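Local atomic coordinates of putative Zn-dependent Alcohol Dehydrogenase (Rhodobacter sphaeroides, PDB entry 3IV6), a protein that binds S-adenosylmethionine in a Rossmann-like alpha/beta domain and probably acts as a methyltransferase. Residues S176-H181 with R216-D221. Sequence-based numbering, arbitrary orientation.
Sequences SDKTFH and RFDDED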
loop_
_atom_site.group_PDB
_atom_site.type_symbol
_atom_site.label_atom_id
_atom_site.label_comp_id
_atom_site.label_asym_id
_atom_site.label_seq_id
_atom_site.Cartn_x
_atom_site.Cartn_y
_atom_site.Cartn_z
ATOM N N SER A 176 1.232 -19.347 10.379
ATOM C CA SER A 176 2.667 -19.133 10.594
ATOM C C SER A 176 3.053 -17.648 10.519
ATOM O O SER A 176 3.768 -17.145 11.406
ATOM C CB SER A 176 3.488 -19.929 9.582
ATOM O OG SER A 176 3.471 -19.286 8.320
ATOM N N ASP A 177 2.587 -16.967 9.465
ATOM C CA ASP A 177 2.782 -15.517 9.328
ATOM C C ASP A 177 1.502 -14.741 9.024
ATOM O O ASP A 177 1.570 -13.571 8.622
ATOM C CB ASP A 177 3.830 -15.167 8.253
ATOM C CG ASP A 177 3.405 -15.578 6.837
ATOM O OD1 ASP A 177 2.544 -16.480 6.678
ATOM O OD2 ASP A 177 3.959 -14.993 5.873
ATOM N N LYS A 178 0.349 -15.389 9.187
ATOM C CA LYS A 178 -0.929 -14.723 8.995
ATOM C C LYS A 178 -1.175 -14.221 7.548
ATOM O O LYS A 178 -1.536 -13.062 7.320
ATOM C CB LYS A 178 -1.078 -13.602 10.027
ATOM C CG LYS A 178 -0.775 -14.103 11.446
ATOM C CD LYS A 178 -0.668 -12.975 12.463
ATOM C CE LYS A 178 0.702 -12.336 12.452
ATOM N NZ LYS A 178 0.780 -11.220 13.463
ATOM N N THR A 179 -1.006 -15.107 6.578
ATOM C CA THR A 179 -1.297 -14.731 5.212
ATOM C C THR A 179 -2.619 -15.312 4.766
ATOM O O THR A 179 -2.857 -16.492 4.935
ATOM C CB THR A 179 -0.216 -15.235 4.255
ATOM O OG1 THR A 179 1.062 -14.817 4.727
ATOM C CG2 THR A 179 -0.413 -14.670 2.878
ATOM N N PHE A 180 -3.475 -14.477 4.188
ATOM C CA PHE A 180 -4.717 -14.932 3.593
ATOM C C PHE A 180 -4.611 -15.107 2.079
ATOM O O PHE A 180 -3.979 -14.295 1.402
ATOM C CB PHE A 180 -5.811 -13.934 3.875
ATOM C CG PHE A 180 -6.338 -13.987 5.275
ATOM C CD1 PHE A 180 -7.219 -14.982 5.665
ATOM C CD2 PHE A 180 -5.994 -13.011 6.184
ATOM C CE1 PHE A 180 -7.719 -15.015 6.936
ATOM C CE2 PHE A 180 -6.487 -13.048 7.470
ATOM C CZ PHE A 180 -7.351 -14.051 7.843
ATOM N N HIS A 181 -5.204 -16.186 1.557
ATOM C CA HIS A 181 -5.431 -16.327 0.110
ATOM C C HIS A 181 -6.911 -16.245 -0.228
ATOM O O HIS A 181 -7.632 -17.218 -0.050
ATOM C CB HIS A 181 -4.909 -17.644 -0.423
ATOM C CG HIS A 181 -4.636 -17.599 -1.885
ATOM N ND1 HIS A 181 -3.781 -18.478 -2.518
ATOM C CD2 HIS A 181 -5.060 -16.733 -2.835
ATOM C CE1 HIS A 181 -3.713 -18.167 -3.801
ATOM N NE2 HIS A 181 -4.471 -17.106 -4.018
ATOM N N ARG A 216 -0.947 -10.317 7.198
ATOM C CA ARG A 216 -1.356 -9.354 8.221
ATOM C C ARG A 216 -0.173 -9.100 9.128
ATOM O O ARG A 216 0.610 -10.004 9.398
ATOM C CB ARG A 216 -2.574 -9.793 9.035
ATOM C CG ARG A 216 -3.929 -9.897 8.284
ATOM C CD ARG A 216 -4.006 -9.069 7.035
ATOM N NE ARG A 216 -5.354 -9.095 6.443
ATOM C CZ ARG A 216 -5.673 -8.555 5.264
ATOM N NH1 ARG A 216 -4.751 -7.945 4.524
ATOM N NH2 ARG A 216 -6.908 -8.615 4.820
ATOM N N PHE A 217 -0.028 -7.852 9.561
ATOM C CA PHE A 217 1.128 -7.480 10.359
ATOM C C PHE A 217 0.706 -6.946 11.699
ATOM O O PHE A 217 -0.308 -6.269 11.812
ATOM C CB PHE A 217 1.999 -6.425 9.655
ATOM C CG PHE A 217 2.523 -6.848 8.307
ATOM C CD1 PHE A 217 3.781 -7.425 8.184
ATOM C CD2 PHE A 217 1.772 -6.624 7.152
ATOM C CE1 PHE A 217 4.293 -7.811 6.908
ATOM C CE2 PHE A 217 2.257 -6.988 5.900
ATOM C CZ PHE A 217 3.525 -7.600 5.771
ATOM N N ASP A 218 1.502 -7.284 12.704
ATOM C CA ASP A 218 1.498 -6.635 14.013
ATOM C C ASP A 218 2.709 -5.730 13.989
ATOM O O ASP A 218 3.554 -5.851 13.108
ATOM C CB ASP A 218 1.698 -7.648 15.153
ATOM C CG ASP A 218 0.464 -8.506 15.428
ATOM O OD1 ASP A 218 -0.679 -8.090 15.097
ATOM O OD2 ASP A 218 0.659 -9.607 16.002
ATOM N N ASP A 219 2.798 -4.840 14.969
ATOM C CA ASP A 219 3.950 -3.986 15.111
ATOM C C ASP A 219 5.245 -4.790 15.094
ATOM O O ASP A 219 6.182 -4.429 14.401
ATOM C CB ASP A 219 3.840 -3.164 16.390
ATOM C CG ASP A 219 5.039 -2.240 16.600
ATOM O OD1 ASP A 219 5.308 -1.359 15.732
ATOM O OD2 ASP A 219 5.714 -2.413 17.647
ATOM N N GLU A 220 5.305 -5.892 15.822
ATOM C CA GLU A 220 6.503 -6.736 15.771
ATOM C C GLU A 220 6.772 -7.271 14.381
ATOM O O GLU A 220 7.920 -7.549 14.022
ATOM C CB GLU A 220 6.450 -7.897 16.778
ATOM C CG GLU A 220 6.770 -7.503 18.257
ATOM C CD GLU A 220 8.155 -6.809 18.457
ATOM O OE1 GLU A 220 9.192 -7.407 18.082
ATOM O OE2 GLU A 220 8.208 -5.677 19.006
ATOM N N ASP A 221 5.721 -7.404 13.584
ATOM C CA ASP A 221 5.896 -7.968 12.249
ATOM C C ASP A 221 6.533 -6.945 11.289
ATOM O O ASP A 221 7.366 -7.291 10.424
ATOM C CB ASP A 221 4.573 -8.570 11.718
ATOM C CG ASP A 221 4.133 -9.844 12.490
ATOM O OD1 ASP A 221 5.009 -10.635 12.894
ATOM O OD2 ASP A 221 2.910 -10.062 12.688
HETATM O O HOH W 1 3.131 -11.355 9.775
#
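A bend at chi3 (-83°) in the otherwise extended outer side chain of Lys178 brings its ammonium group to Asp218 and Asp221, which both set CG anti to their own carbonyl carbon (chi1 -74° and -69°) and so turn their carboxylates toward the lysine. NZ lies 2.5 Å from OD2 of Asp221, which it meets nearly along the C-O axis, and 3.0 Å from OD2 of Asp218; the Lys178 and Asp218 side chains cross at about a right angle. The three residues form a salt-bridge network at the first turn of helix 219-226. OD2 of Asp221 also accepts the backbone N of Asp218 at 3.1 Å, on the anti side but tilted out of the carboxylate plane, so this one oxygen takes both the lysine and the amide of the N-cap residue. With Asp221 replaced by an alanine, the Asp218 amide would probably lose this acceptor, and the ammonium would keep only Asp218 of its two carboxylates here. Between the backbones, Arg216 N donates to Lys178 O (2.8 Å), and a water bridges Asp177 O and Arg216 O. Farther along, the Phe180 ring packs obliquely against the Arg216 side chain, CD2 4.0 Å from NE, while the guanidinium group forms salt bridges with Asp156 and Glu214. Lys178 and Thr179 form a G1 beta bulge opposite Asp174. The contact sits where the antiparallel pair 179-181 and 213-215 ends, just before helix 219-226; helix 154-164 packs against Phe180.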